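Local coordinates for protein cysteine desulfurase (Fervidobacterium islandicum, PDB 6A6E) that catalyses, as a pyridoxal phosphate-dependent SufS-type enzyme, the removal of sulfur from L-cysteine, probably passing it on as a persulfide for iron-sulfur cluster assembly, at residues 33-38 / 366-371; 96-101 / 244-249. All blocks are in the same frame, centred on the assembly; numbering follows the deposited sequence.

The two contacts sit on opposite sides of the chain's centre, in different sheets, with their centres 32 Å apart and nearest atoms about 16 Å apart. Contact 2 is nested inside the long excursion that contact 1 closes: the chain passes 33-38, then 96-101 and 244-249, and returns at 366-371. Contact 2 forms the edge of the seven-stranded sheet of the cofactor-binding domain, and its first strand leads to Thr103 and Thr104 of the pyridoxal phosphate pocket. Contact 1 brings an N-terminal strand into the six-stranded sheet of the C-terminal region, just ahead of Cys376, deposited as S-mercaptocysteine. Together they pair early strands with late ones in both sheets.

Contact 1 (33-38 / 366-371); sequences RLVYLD and FGVATR
Arg371 reaches across to Asp38 at the end of a short parallel pairing of strands 32-36 and 368-373, neighbours in a mixed six-stranded sheet. Arg371 CB starts 3.4 Å from Asp38 OD1; CG stands farther off and CD passes the same oxygen at 3.7 Å. A bend at chi3 (-74°) then swings the guanidinium round side-on to the carboxylate, the two planes only 15° apart. Arg371 NE and NH2 both grip Asp38 OD2 on its syn lone pair, NH2 at 3.0 Å and NE at 3.1 Å; NE adds a weak bond to OD1. His69 of the second subunit also bonds OD2, so this salt bridge lies at the dimer interface. A leucine in place of this arginine, lacking NE and NH2, would probably leave the buried Asp38 carboxylate held mainly by His69 of the second subunit and freer to turn.

Upstream, Val35 N gives a 2.9 Å bond to Gly367 O, Ala369 N returns one to Val35 O, and Leu37 N makes a bent one (132°) to Ala369 O. Just before the paired residues, a water donates to both Arg33 O and Phe366 O. Gly367, with positive phi, turns the chain out of helix 355-366; a CB there would run into Arg33 O.

Val35 and Val368 lie side by side, CB to CG2 3.8 Å, and with Leu37 they pack against helix 407-423. Tyr36 and Ala369 project from the other face toward Leu71 and His69 of the second subunit, while Thr370 fits between helix 355-366 and strand 396-400.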
loop_
_atom_site.group_PDB
_atom_site.type_symbol
_atom_site.label_atom_id
_atom_site.label_comp_id
_atom_site.label_asym_id
_atom_site.label_seq_id
_atom_site.Cartn_x
_atom_site.Cartn_y
_atom_site.Cartn_z
ATOM N N ARG A 33 6.199 -9.028 32.022
ATOM C CA ARG A 33 5.710 -7.986 31.158
ATOM C C ARG A 33 6.551 -7.946 29.873
ATOM O O ARG A 33 7.759 -8.287 29.845
ATOM C CB ARG A 33 5.707 -6.614 31.844
ATOM C CG ARG A 33 7.093 -6.022 32.012
ATOM C CD ARG A 33 7.114 -4.698 32.777
ATOM N NE ARG A 33 8.489 -4.201 32.885
ATOM C CZ ARG A 33 9.118 -3.477 31.973
ATOM N NH1 ARG A 33 8.476 -3.087 30.858
ATOM N NH2 ARG A 33 10.393 -3.125 32.165
ATOM N N LEU A 34 5.865 -7.523 28.821
ATOM C CA LEU A 34 6.464 -7.365 27.500
ATOM C C LEU A 34 7.498 -6.289 27.574
ATOM O O LEU A 34 7.239 -5.161 27.963
ATOM C CB LEU A 34 5.384 -7.031 26.435
ATOM C CG LEU A 34 5.970 -6.582 25.074
ATOM C CD1 LEU A 34 6.761 -7.739 24.427
ATOM C CD2 LEU A 34 4.865 -6.071 24.164
ATOM N N VAL A 35 8.711 -6.643 27.210
ATOM C CA VAL A 35 9.768 -5.686 27.052
ATOM C C VAL A 35 10.082 -5.613 25.530
ATOM O O VAL A 35 10.852 -6.417 25.008
ATOM C CB VAL A 35 11.013 -6.073 27.890
ATOM C CG1 VAL A 35 12.163 -5.158 27.554
ATOM C CG2 VAL A 35 10.691 -5.927 29.391
ATOM N N TYR A 36 9.549 -4.603 24.849
ATOM C CA TYR A 36 9.574 -4.587 23.360
ATOM C C TYR A 36 10.784 -3.851 22.860
ATOM O O TYR A 36 10.840 -2.619 22.917
ATOM C CB TYR A 36 8.292 -3.998 22.777
ATOM C CG TYR A 36 8.201 -4.138 21.275
ATOM C CD1 TYR A 36 7.769 -5.310 20.694
ATOM C CD2 TYR A 36 8.618 -3.130 20.438
ATOM C CE1 TYR A 36 7.736 -5.476 19.317
ATOM C CE2 TYR A 36 8.499 -3.251 19.043
ATOM C CZ TYR A 36 8.090 -4.422 18.495
ATOM O OH TYR A 36 7.986 -4.567 17.136
ATOM N N LEU A 37 11.766 -4.627 22.406
ATOM C CA LEU A 37 13.025 -4.084 21.871
ATOM C C LEU A 37 13.291 -4.496 20.396
ATOM O O LEU A 37 14.475 -4.680 19.983
ATOM C CB LEU A 37 14.227 -4.465 22.759
ATOM C CG LEU A 37 14.147 -3.973 24.220
ATOM C CD1 LEU A 37 15.302 -4.536 25.000
ATOM C CD2 LEU A 37 14.196 -2.459 24.313
ATOM N N ASP A 38 12.212 -4.580 19.605
ATOM C CA ASP A 38 12.322 -4.867 18.157
ATOM C C ASP A 38 11.735 -3.699 17.339
ATOM O O ASP A 38 11.143 -3.875 16.273
ATOM C CB ASP A 38 11.569 -6.128 17.829
ATOM C CG ASP A 38 11.954 -6.698 16.460
ATOM O OD1 ASP A 38 13.087 -6.374 15.973
ATOM O OD2 ASP A 38 11.128 -7.493 15.943
ATOM N N PHE A 366 12.208 -14.125 29.525
ATOM C CA PHE A 366 12.264 -12.739 30.044
ATOM C C PHE A 366 11.275 -11.756 29.415
ATOM O O PHE A 366 11.254 -10.612 29.786
ATOM C CB PHE A 366 13.657 -12.178 29.910
ATOM C CG PHE A 366 14.657 -12.890 30.728
ATOM C CD1 PHE A 366 15.281 -14.047 30.238
ATOM C CD2 PHE A 366 14.995 -12.404 31.981
ATOM C CE1 PHE A 366 16.208 -14.724 31.024
ATOM C CE2 PHE A 366 15.906 -13.075 32.770
ATOM C CZ PHE A 366 16.521 -14.230 32.305
ATOM N N GLY A 367 10.434 -12.232 28.500
ATOM C CA GLY A 367 9.418 -11.389 27.827
ATOM C C GLY A 367 9.981 -10.281 26.909
ATOM O O GLY A 367 9.260 -9.356 26.514
ATOM N N VAL A 368 11.255 -10.404 26.588
ATOM C CA VAL A 368 12.027 -9.431 25.855
ATOM C C VAL A 368 11.972 -9.843 24.361
ATOM O O VAL A 368 12.432 -10.944 24.005
ATOM C CB VAL A 368 13.484 -9.438 26.346
ATOM C CG1 VAL A 368 14.392 -8.559 25.490
ATOM C CG2 VAL A 368 13.551 -8.945 27.790
ATOM N N ALA A 369 11.465 -8.914 23.532
ATOM C CA ALA A 369 11.396 -9.048 22.069
ATOM C C ALA A 369 12.611 -8.457 21.424
ATOM O O ALA A 369 12.833 -7.288 21.557
ATOM C CB ALA A 369 10.118 -8.363 21.546
ATOM N N THR A 370 13.411 -9.285 20.761
ATOM C CA THR A 370 14.562 -8.877 19.979
ATOM C C THR A 370 14.535 -9.642 18.682
ATOM O O THR A 370 13.659 -10.490 18.466
ATOM C CB THR A 370 15.912 -9.242 20.657
ATOM O OG1 THR A 370 16.023 -10.660 20.784
ATOM C CG2 THR A 370 16.001 -8.588 22.035
ATOM N N ARG A 371 15.470 -9.342 17.786
ATOM C CA ARG A 371 15.511 -10.010 16.515
ATOM C C ARG A 371 16.894 -10.559 16.227
ATOM O O ARG A 371 17.896 -9.896 16.442
ATOM C CB ARG A 371 15.114 -9.009 15.423
ATOM C CG ARG A 371 14.936 -9.559 14.010
ATOM C CD ARG A 371 14.191 -8.527 13.130
ATOM N NE ARG A 371 12.793 -8.484 13.485
ATOM C CZ ARG A 371 11.817 -9.122 12.894
ATOM N NH1 ARG A 371 12.008 -9.772 11.753
ATOM N NH2 ARG A 371 10.637 -9.025 13.420
HETATM O O HOH W 1 9.795 -8.705 31.400
#

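Contact 2 (96-101 / 244-249); sequences EIIFTS and GVLYGK
Ile98 and Leu246 pair through two backbone bonds at the edge of the mixed seven-stranded sheet of a fold type I pyridoxal phosphate enzyme, where 244-248 runs antiparallel to both its neighbours. Leu246 N meets Ile98 O at 2.8 Å, and Ile98 N returns the bond to Leu246 O. Thr100 and Gly244 form the next hydrogen-bonded pair, but there each donor stands well above its acceptor's carbonyl plane, by 59° for Gly244 N over Thr100 O. Gly248 N to Glu96 O adds a fifth bond.

The apolar contacts divide between two faces. Ile98 CD1 lies alongside Leu246 CD2 at 4.1 Å, and Leu246 goes on to Phe109 and Leu110 of helix 103-116. On the other face Ile97 CG2 meets Val245 CG1 at 4.2 Å, both against Val86 of helix 70-90.

Among the polar groups, Thr100 OG1 takes the cramped site between its own N and carbonyl carbon (chi1 68°). There it bonds Gly102 N, and a water joins it to Val245 O, weakly on the latter side. A CB on Gly244 would collide with OG1. Glu96 runs beside Tyr247, and its carboxylate accepts from two backbone N-H groups: OE2 from Lys250 N, at the start of helix 250-253, where Lys249 holds the N-cap position, and OE1 from Ser93 N. Glu96 OE1 also lies in the plane of the Tyr247 ring, at its edge, 3.5 Å from Tyr247 CE1, with the carboxylate turned 86° to the ring.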
loop_
_atom_site.group_PDB
_atom_site.type_symbol
_atom_site.label_atom_id
_atom_site.label_comp_id
_atom_site.label_asym_id
_atom_site.label_seq_id
_atom_site.Cartn_x
_atom_site.Cartn_y
_atom_site.Cartn_z
ATOM N N GLU A 96 5.473 18.395 -2.714
ATOM C CA GLU A 96 6.671 17.569 -2.707
ATOM C C GLU A 96 6.525 16.243 -1.921
ATOM O O GLU A 96 7.489 15.436 -1.843
ATOM C CB GLU A 96 7.856 18.410 -2.121
ATOM C CG GLU A 96 8.103 19.677 -2.929
ATOM C CD GLU A 96 9.252 20.541 -2.389
ATOM O OE1 GLU A 96 9.308 20.797 -1.163
ATOM O OE2 GLU A 96 10.105 20.910 -3.215
ATOM N N ILE A 97 5.361 16.053 -1.315
ATOM C CA ILE A 97 5.054 14.851 -0.563
ATOM C C ILE A 97 4.139 13.928 -1.393
ATOM O O ILE A 97 3.000 14.307 -1.773
ATOM C CB ILE A 97 4.369 15.241 0.704
ATOM C CG1 ILE A 97 5.301 16.127 1.569
ATOM C CG2 ILE A 97 3.971 14.040 1.550
ATOM C CD1 ILE A 97 6.669 15.525 1.923
ATOM N N ILE A 98 4.651 12.727 -1.668
ATOM C CA ILE A 98 3.922 11.684 -2.328
ATOM C C ILE A 98 3.699 10.528 -1.387
ATOM O O ILE A 98 4.642 10.075 -0.765
ATOM C CB ILE A 98 4.724 11.225 -3.522
ATOM C CG1 ILE A 98 4.941 12.489 -4.408
ATOM C CG2 ILE A 98 3.990 10.142 -4.268
ATOM C CD1 ILE A 98 6.138 12.302 -5.264
ATOM N N PHE A 99 2.443 10.109 -1.235
ATOM C CA PHE A 99 2.121 8.920 -0.426
ATOM C C PHE A 99 2.366 7.652 -1.262
ATOM O O PHE A 99 2.063 7.592 -2.477
ATOM C CB PHE A 99 0.703 8.951 0.161
ATOM C CG PHE A 99 0.520 9.941 1.253
ATOM C CD1 PHE A 99 1.214 9.816 2.441
ATOM C CD2 PHE A 99 -0.390 10.987 1.122
ATOM C CE1 PHE A 99 1.004 10.681 3.479
ATOM C CE2 PHE A 99 -0.565 11.904 2.127
ATOM C CZ PHE A 99 0.134 11.750 3.319
ATOM N N THR A 100 3.085 6.712 -0.641
ATOM C CA THR A 100 3.347 5.396 -1.182
ATOM C C THR A 100 2.930 4.277 -0.210
ATOM O O THR A 100 2.315 4.536 0.861
ATOM C CB THR A 100 4.861 5.268 -1.426
ATOM O OG1 THR A 100 5.534 5.253 -0.164
ATOM C CG2 THR A 100 5.402 6.495 -2.290
ATOM N N SER A 101 3.276 3.036 -0.546
ATOM C CA SER A 101 3.025 1.868 0.334
ATOM C C SER A 101 4.129 1.679 1.371
ATOM O O SER A 101 3.949 0.897 2.322
ATOM C CB SER A 101 2.835 0.620 -0.484
ATOM O OG SER A 101 4.064 0.232 -1.086
ATOM N N GLY A 244 3.654 4.776 3.216
ATOM C CA GLY A 244 4.975 5.422 3.256
ATOM C C GLY A 244 4.894 6.809 2.630
ATOM O O GLY A 244 3.822 7.246 2.122
ATOM N N VAL A 245 6.047 7.460 2.608
ATOM C CA VAL A 245 6.237 8.792 2.098
ATOM C C VAL A 245 7.415 8.857 1.200
ATOM O O VAL A 245 8.500 8.277 1.476
ATOM C CB VAL A 245 6.455 9.814 3.251
ATOM C CG1 VAL A 245 6.823 11.197 2.694
ATOM C CG2 VAL A 245 5.189 9.902 4.047
ATOM N N LEU A 246 7.230 9.579 0.106
ATOM C CA LEU A 246 8.374 9.963 -0.756
ATOM C C LEU A 246 8.348 11.454 -0.870
ATOM O O LEU A 246 7.323 12.048 -1.316
ATOM C CB LEU A 246 8.282 9.343 -2.130
ATOM C CG LEU A 246 9.177 9.905 -3.254
ATOM C CD1 LEU A 246 10.547 9.434 -3.034
ATOM C CD2 LEU A 246 8.746 9.271 -4.547
ATOM N N TYR A 247 9.472 12.054 -0.505
ATOM C CA TYR A 247 9.699 13.494 -0.644
ATOM C C TYR A 247 10.575 13.659 -1.824
ATOM O O TYR A 247 11.510 12.914 -1.958
ATOM C CB TYR A 247 10.431 14.150 0.556
ATOM C CG TYR A 247 11.116 15.494 0.205
ATOM C CD1 TYR A 247 10.389 16.697 0.048
ATOM C CD2 TYR A 247 12.473 15.542 -0.058
ATOM C CE1 TYR A 247 11.038 17.864 -0.331
ATOM C CE2 TYR A 247 13.134 16.722 -0.420
ATOM C CZ TYR A 247 12.395 17.871 -0.534
ATOM O OH TYR A 247 13.063 18.995 -0.895
ATOM N N GLY A 248 10.291 14.620 -2.692
ATOM C CA GLY A 248 11.265 15.056 -3.670
ATOM C C GLY A 248 11.189 16.542 -3.940
ATOM O O GLY A 248 10.086 17.148 -3.903
ATOM N N LYS A 249 12.347 17.128 -4.268
ATOM C CA LYS A 249 12.403 18.507 -4.773
ATOM C C LYS A 249 11.460 18.734 -5.898
ATOM O O LYS A 249 11.478 17.997 -6.871
ATOM C CB LYS A 249 13.813 18.865 -5.267
ATOM C CG LYS A 249 14.796 19.010 -4.139
ATOM C CD LYS A 249 16.104 19.649 -4.615
ATOM C CE LYS A 249 17.008 19.893 -3.414
ATOM N NZ LYS A 249 18.407 19.904 -3.870
HETATM O O HOH W 2 8.268 5.846 -0.121
#